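Metallophosphoesterase TT1561-like domain-containing protein (Aquifex aeolicus, PDB 2YVT) is of unknown function but belongs to the calcineurin-like metallophosphoesterase superfamily and probably hydrolyses phosphoester bonds with the help of bound metal ions. Local coordinates at residues Ile85-Pro96 against Tyr117-Ala128. Numbering follows the deposited sequence.
Sequences IGELGVKTFVVP and YPNIRVLHEGFA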
loop_
_atom_site.group_PDB
_atom_site.type_symbol
_atom_site.label_atom_id
_atom_site.label_comp_id
_atom_site.label_asym_id
_atom_site.label_seq_id
_atom_site.Cartn_x
_atom_site.Cartn_y
_atom_site.Cartn_z
ATOM N N ILE A 85 6.749 -13.244 2.275
ATOM C CA ILE A 85 5.534 -12.796 2.947
ATOM C C ILE A 85 4.543 -13.953 3.110
ATOM O O ILE A 85 3.968 -14.130 4.182
ATOM C CB ILE A 85 4.875 -11.610 2.210
ATOM C CG1 ILE A 85 5.745 -10.360 2.343
ATOM C CG2 ILE A 85 3.455 -11.344 2.750
ATOM C CD1 ILE A 85 5.889 -9.821 3.781
ATOM N N GLY A 86 4.352 -14.738 2.048
ATOM C CA GLY A 86 3.449 -15.892 2.088
ATOM C C GLY A 86 3.777 -16.858 3.217
ATOM O O GLY A 86 2.883 -17.316 3.933
ATOM N N GLU A 87 5.068 -17.133 3.392
ATOM C CA GLU A 87 5.544 -18.051 4.435
ATOM C C GLU A 87 5.287 -17.575 5.869
ATOM O O GLU A 87 5.406 -18.359 6.811
ATOM C CB GLU A 87 7.026 -18.365 4.226
ATOM C CG GLU A 87 7.258 -19.244 3.005
ATOM C CD GLU A 87 8.685 -19.732 2.868
ATOM O OE1 GLU A 87 9.539 -19.371 3.709
ATOM O OE2 GLU A 87 8.951 -20.489 1.912
ATOM N N LEU A 88 4.934 -16.300 6.042
ATOM C CA LEU A 88 4.540 -15.810 7.365
ATOM C C LEU A 88 3.199 -16.410 7.796
ATOM O O LEU A 88 2.875 -16.441 8.989
ATOM C CB LEU A 88 4.478 -14.279 7.394
ATOM C CG LEU A 88 5.811 -13.570 7.143
ATOM C CD1 LEU A 88 5.571 -12.068 7.051
ATOM C CD2 LEU A 88 6.798 -13.908 8.259
ATOM N N GLY A 89 2.418 -16.851 6.808
ATOM C CA GLY A 89 1.232 -17.686 7.042
ATOM C C GLY A 89 -0.043 -16.991 7.480
ATOM O O GLY A 89 -1.009 -17.658 7.847
ATOM N N VAL A 90 -0.050 -15.658 7.453
ATOM C CA VAL A 90 -1.208 -14.853 7.859
ATOM C C VAL A 90 -2.045 -14.475 6.631
ATOM O O VAL A 90 -1.502 -14.327 5.536
ATOM C CB VAL A 90 -0.727 -13.536 8.556
ATOM C CG1 VAL A 90 -1.876 -12.824 9.270
ATOM C CG2 VAL A 90 0.418 -13.817 9.524
ATOM N N LYS A 91 -3.364 -14.336 6.795
ATOM C CA LYS A 91 -4.172 -13.699 5.749
ATOM C C LYS A 91 -3.581 -12.318 5.489
ATOM O O LYS A 91 -3.418 -11.530 6.415
ATOM C CB LYS A 91 -5.640 -13.573 6.170
ATOM C CG LYS A 91 -6.519 -12.857 5.136
ATOM C CD LYS A 91 -6.731 -13.706 3.885
ATOM C CE LYS A 91 -7.300 -12.885 2.733
ATOM N NZ LYS A 91 -6.205 -12.316 1.867
ATOM N N THR A 92 -3.255 -12.033 4.233
ATOM C CA THR A 92 -2.455 -10.855 3.905
ATOM C C THR A 92 -3.055 -10.097 2.736
ATOM O O THR A 92 -3.436 -10.710 1.728
ATOM C CB THR A 92 -1.005 -11.267 3.547
ATOM O OG1 THR A 92 -0.432 -11.993 4.641
ATOM C CG2 THR A 92 -0.129 -10.051 3.257
ATOM N N PHE A 93 -3.141 -8.774 2.876
ATOM C CA PHE A 93 -3.497 -7.902 1.768
ATOM C C PHE A 93 -2.282 -7.069 1.406
ATOM O O PHE A 93 -1.615 -6.522 2.283
ATOM C CB PHE A 93 -4.660 -6.979 2.139
ATOM C CG PHE A 93 -5.945 -7.702 2.393
ATOM C CD1 PHE A 93 -6.584 -8.386 1.365
ATOM C CD2 PHE A 93 -6.508 -7.709 3.661
ATOM C CE1 PHE A 93 -7.784 -9.057 1.589
ATOM C CE2 PHE A 93 -7.704 -8.381 3.906
ATOM C CZ PHE A 93 -8.343 -9.058 2.866
ATOM N N VAL A 94 -2.003 -6.989 0.111
ATOM C CA VAL A 94 -0.855 -6.254 -0.412
ATOM C C VAL A 94 -1.365 -5.193 -1.381
ATOM O O VAL A 94 -2.175 -5.490 -2.250
ATOM C CB VAL A 94 0.118 -7.203 -1.155
ATOM C CG1 VAL A 94 1.279 -6.424 -1.774
ATOM C CG2 VAL A 94 0.642 -8.293 -0.207
ATOM N N VAL A 95 -0.872 -3.962 -1.233
ATOM C CA VAL A 95 -1.261 -2.846 -2.106
ATOM C C VAL A 95 0.024 -2.218 -2.668
ATOM O O VAL A 95 0.895 -1.836 -1.899
ATOM C CB VAL A 95 -2.105 -1.803 -1.338
ATOM C CG1 VAL A 95 -2.415 -0.603 -2.223
ATOM C CG2 VAL A 95 -3.389 -2.451 -0.819
ATOM N N PRO A 96 0.161 -2.155 -4.008
ATOM C CA PRO A 96 1.437 -1.732 -4.581
ATOM C C PRO A 96 1.725 -0.247 -4.413
ATOM O O PRO A 96 0.794 0.579 -4.347
ATOM C CB PRO A 96 1.278 -2.081 -6.073
ATOM C CG PRO A 96 -0.190 -1.956 -6.321
ATOM C CD PRO A 96 -0.832 -2.474 -5.056
ATOM N N TYR A 117 0.611 -19.600 -2.142
ATOM C CA TYR A 117 0.313 -18.660 -1.056
ATOM C C TYR A 117 -1.117 -18.119 -1.144
ATOM O O TYR A 117 -1.321 -16.922 -1.372
ATOM C CB TYR A 117 1.381 -17.542 -0.996
ATOM C CG TYR A 117 2.764 -18.119 -1.124
ATOM C CD1 TYR A 117 3.316 -18.885 -0.095
ATOM C CD2 TYR A 117 3.498 -17.965 -2.299
ATOM C CE1 TYR A 117 4.568 -19.464 -0.227
ATOM C CE2 TYR A 117 4.747 -18.546 -2.439
ATOM C CZ TYR A 117 5.273 -19.291 -1.405
ATOM O OH TYR A 117 6.516 -19.860 -1.564
ATOM N N PRO A 118 -2.119 -19.002 -0.942
ATOM C CA PRO A 118 -3.513 -18.565 -1.032
ATOM C C PRO A 118 -3.912 -17.590 0.076
ATOM O O PRO A 118 -5.015 -17.030 0.026
ATOM C CB PRO A 118 -4.304 -19.876 -0.911
ATOM C CG PRO A 118 -3.393 -20.793 -0.154
ATOM C CD PRO A 118 -2.016 -20.441 -0.621
ATOM N N ASN A 119 -3.019 -17.391 1.050
ATOM C CA ASN A 119 -3.227 -16.417 2.127
ATOM C C ASN A 119 -3.062 -14.978 1.656
ATOM O O ASN A 119 -3.513 -14.050 2.330
ATOM C CB ASN A 119 -2.313 -16.691 3.337
ATOM C CG ASN A 119 -0.833 -16.815 2.969
ATOM O OD1 ASN A 119 -0.468 -17.410 1.948
ATOM N ND2 ASN A 119 0.034 -16.272 3.828
ATOM N N ILE A 120 -2.428 -14.798 0.497
ATOM C CA ILE A 120 -2.161 -13.453 -0.033
ATOM C C ILE A 120 -3.219 -13.019 -1.043
ATOM O O ILE A 120 -3.573 -13.774 -1.955
ATOM C CB ILE A 120 -0.766 -13.373 -0.708
ATOM C CG1 ILE A 120 0.345 -13.700 0.294
ATOM C CG2 ILE A 120 -0.548 -11.992 -1.354
ATOM C CD1 ILE A 120 1.722 -13.761 -0.341
ATOM N N ARG A 121 -3.703 -11.790 -0.883
ATOM C CA ARG A 121 -4.541 -11.149 -1.881
ATOM C C ARG A 121 -3.997 -9.762 -2.172
ATOM O O ARG A 121 -3.865 -8.950 -1.266
ATOM C CB ARG A 121 -5.971 -11.051 -1.365
ATOM C CG ARG A 121 -6.905 -10.322 -2.297
ATOM C CD ARG A 121 -8.334 -10.461 -1.840
ATOM N NE ARG A 121 -8.983 -11.661 -2.372
ATOM C CZ ARG A 121 -9.776 -11.668 -3.441
ATOM N NH1 ARG A 121 -10.021 -10.543 -4.102
ATOM N NH2 ARG A 121 -10.320 -12.805 -3.852
ATOM N N VAL A 122 -3.672 -9.504 -3.434
ATOM C CA VAL A 122 -3.294 -8.163 -3.861
ATOM C C VAL A 122 -4.565 -7.369 -4.144
ATOM O O VAL A 122 -5.452 -7.839 -4.868
ATOM C CB VAL A 122 -2.380 -8.193 -5.116
ATOM C CG1 VAL A 122 -2.248 -6.805 -5.723
ATOM C CG2 VAL A 122 -1.011 -8.754 -4.760
ATOM N N LEU A 123 -4.656 -6.178 -3.551
ATOM C CA LEU A 123 -5.789 -5.286 -3.773
ATOM C C LEU A 123 -5.305 -4.033 -4.461
ATOM O O LEU A 123 -4.560 -3.238 -3.889
ATOM C CB LEU A 123 -6.474 -4.922 -2.452
ATOM C CG LEU A 123 -7.109 -6.063 -1.669
ATOM C CD1 LEU A 123 -7.696 -5.508 -0.389
ATOM C CD2 LEU A 123 -8.172 -6.773 -2.489
ATOM N N HIS A 124 -5.704 -3.881 -5.713
ATOM C CA HIS A 124 -5.383 -2.682 -6.458
ATOM C C HIS A 124 -6.497 -2.409 -7.451
ATOM O O HIS A 124 -6.721 -3.197 -8.376
ATOM C CB HIS A 124 -4.032 -2.800 -7.175
ATOM C CG HIS A 124 -3.673 -1.576 -7.958
ATOM N ND1 HIS A 124 -3.559 -0.330 -7.375
ATOM C CD2 HIS A 124 -3.437 -1.396 -9.279
ATOM C CE1 HIS A 124 -3.251 0.561 -8.300
ATOM N NE2 HIS A 124 -3.182 -0.057 -9.467
ATOM N N GLU A 125 -7.198 -1.295 -7.239
ATOM C CA GLU A 125 -8.417 -0.975 -8.000
ATOM C C GLU A 125 -9.460 -2.082 -7.817
ATOM O O GLU A 125 -10.188 -2.446 -8.746
ATOM C CB GLU A 125 -8.112 -0.755 -9.481
ATOM C CG GLU A 125 -6.938 0.167 -9.732
ATOM C CD GLU A 125 -6.674 0.358 -11.191
ATOM O OE1 GLU A 125 -7.592 0.816 -11.887
ATOM O OE2 GLU A 125 -5.559 0.035 -11.645
ATOM N N GLY A 126 -9.525 -2.611 -6.601
ATOM C CA GLY A 126 -10.370 -3.753 -6.315
ATOM C C GLY A 126 -10.611 -3.923 -4.836
ATOM O O GLY A 126 -10.184 -3.097 -4.008
ATOM N N PHE A 127 -11.289 -5.015 -4.507
ATOM C CA PHE A 127 -11.853 -5.168 -3.184
ATOM C C PHE A 127 -11.935 -6.631 -2.819
ATOM O O PHE A 127 -11.914 -7.502 -3.690
ATOM C CB PHE A 127 -13.256 -4.567 -3.159
ATOM C CG PHE A 127 -14.236 -5.307 -4.024
ATOM C CD1 PHE A 127 -15.083 -6.265 -3.473
ATOM C CD2 PHE A 127 -14.296 -5.063 -5.394
ATOM C CE1 PHE A 127 -15.990 -6.959 -4.277
ATOM C CE2 PHE A 127 -15.199 -5.761 -6.211
ATOM C CZ PHE A 127 -16.045 -6.710 -5.644
ATOM N N ALA A 128 -12.056 -6.884 -1.522
ATOM C CA ALA A 128 -12.295 -8.223 -1.025
ATOM C C ALA A 128 -13.111 -8.132 0.251
ATOM O O ALA A 128 -12.920 -7.218 1.061
ATOM C CB ALA A 128 -10.990 -8.916 -0.760
HETATM O O HOH W 1 7.232 -21.626 0.166
HETATM O O HOH W 2 -6.322 -14.797 0.409
#
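Thr92, Phe93 and Val94 pair in parallel with Ile120, Arg121 and Val122. They belong to the two strands of a beta-alpha-beta unit: strand 91-95, helix 103-112, then strand 120-122 at the margin of the mixed sheet. Four backbone hydrogen bonds join the strands, from Thr92 N to Asn119 O (2.8 Å) through to Leu123 N to Val94 O.

The tight part includes the helix-covered face. Val94 CG2 meets Ile120 CG2, and Phe82 of helix 65-86 touches Ile120 and Val122. CD1 of Ile120 reaches Gly86 CA at 3.7 Å. Tyr117 CD1 also lies against this CA, where a side chain would clash. On the other face, buried Leu123 CD1 packs 3.5 Å from Phe93 CD1.

Asn119 ties the turn at Gly86-Gly89 to segment 117-128. Its CG sits between the backbone N and the carbonyl carbon (chi1 52°), which turns ND2 towards two carbonyls. ND2 donates to Gly86 O in the carbonyl plane, on a lone pair, and to Val90 O from above the Val90 carbonyl plane, each at 3.0 Å. Thr92 OG1 reaches Val90 O from the opposite face. With alanine at Asn119, each carbonyl would probably be left with one donor and this side-chain link would be lost.

The solvent side is looser. Exposed Arg121 lays CD at the edge of the Phe93 ring, 3.7 Å from CE1. Water links Lys91 NZ to Pro118 O. At the Gly86 end, a second water bridges Glu87 OE2 and Tyr117 OH. The twice-bent chain of Lys91 brings NZ above the carbonyl plane of Asn119, where it donates a hydrogen bond to Asn119 O at 3.2 Å, from the face opposite Thr92 N.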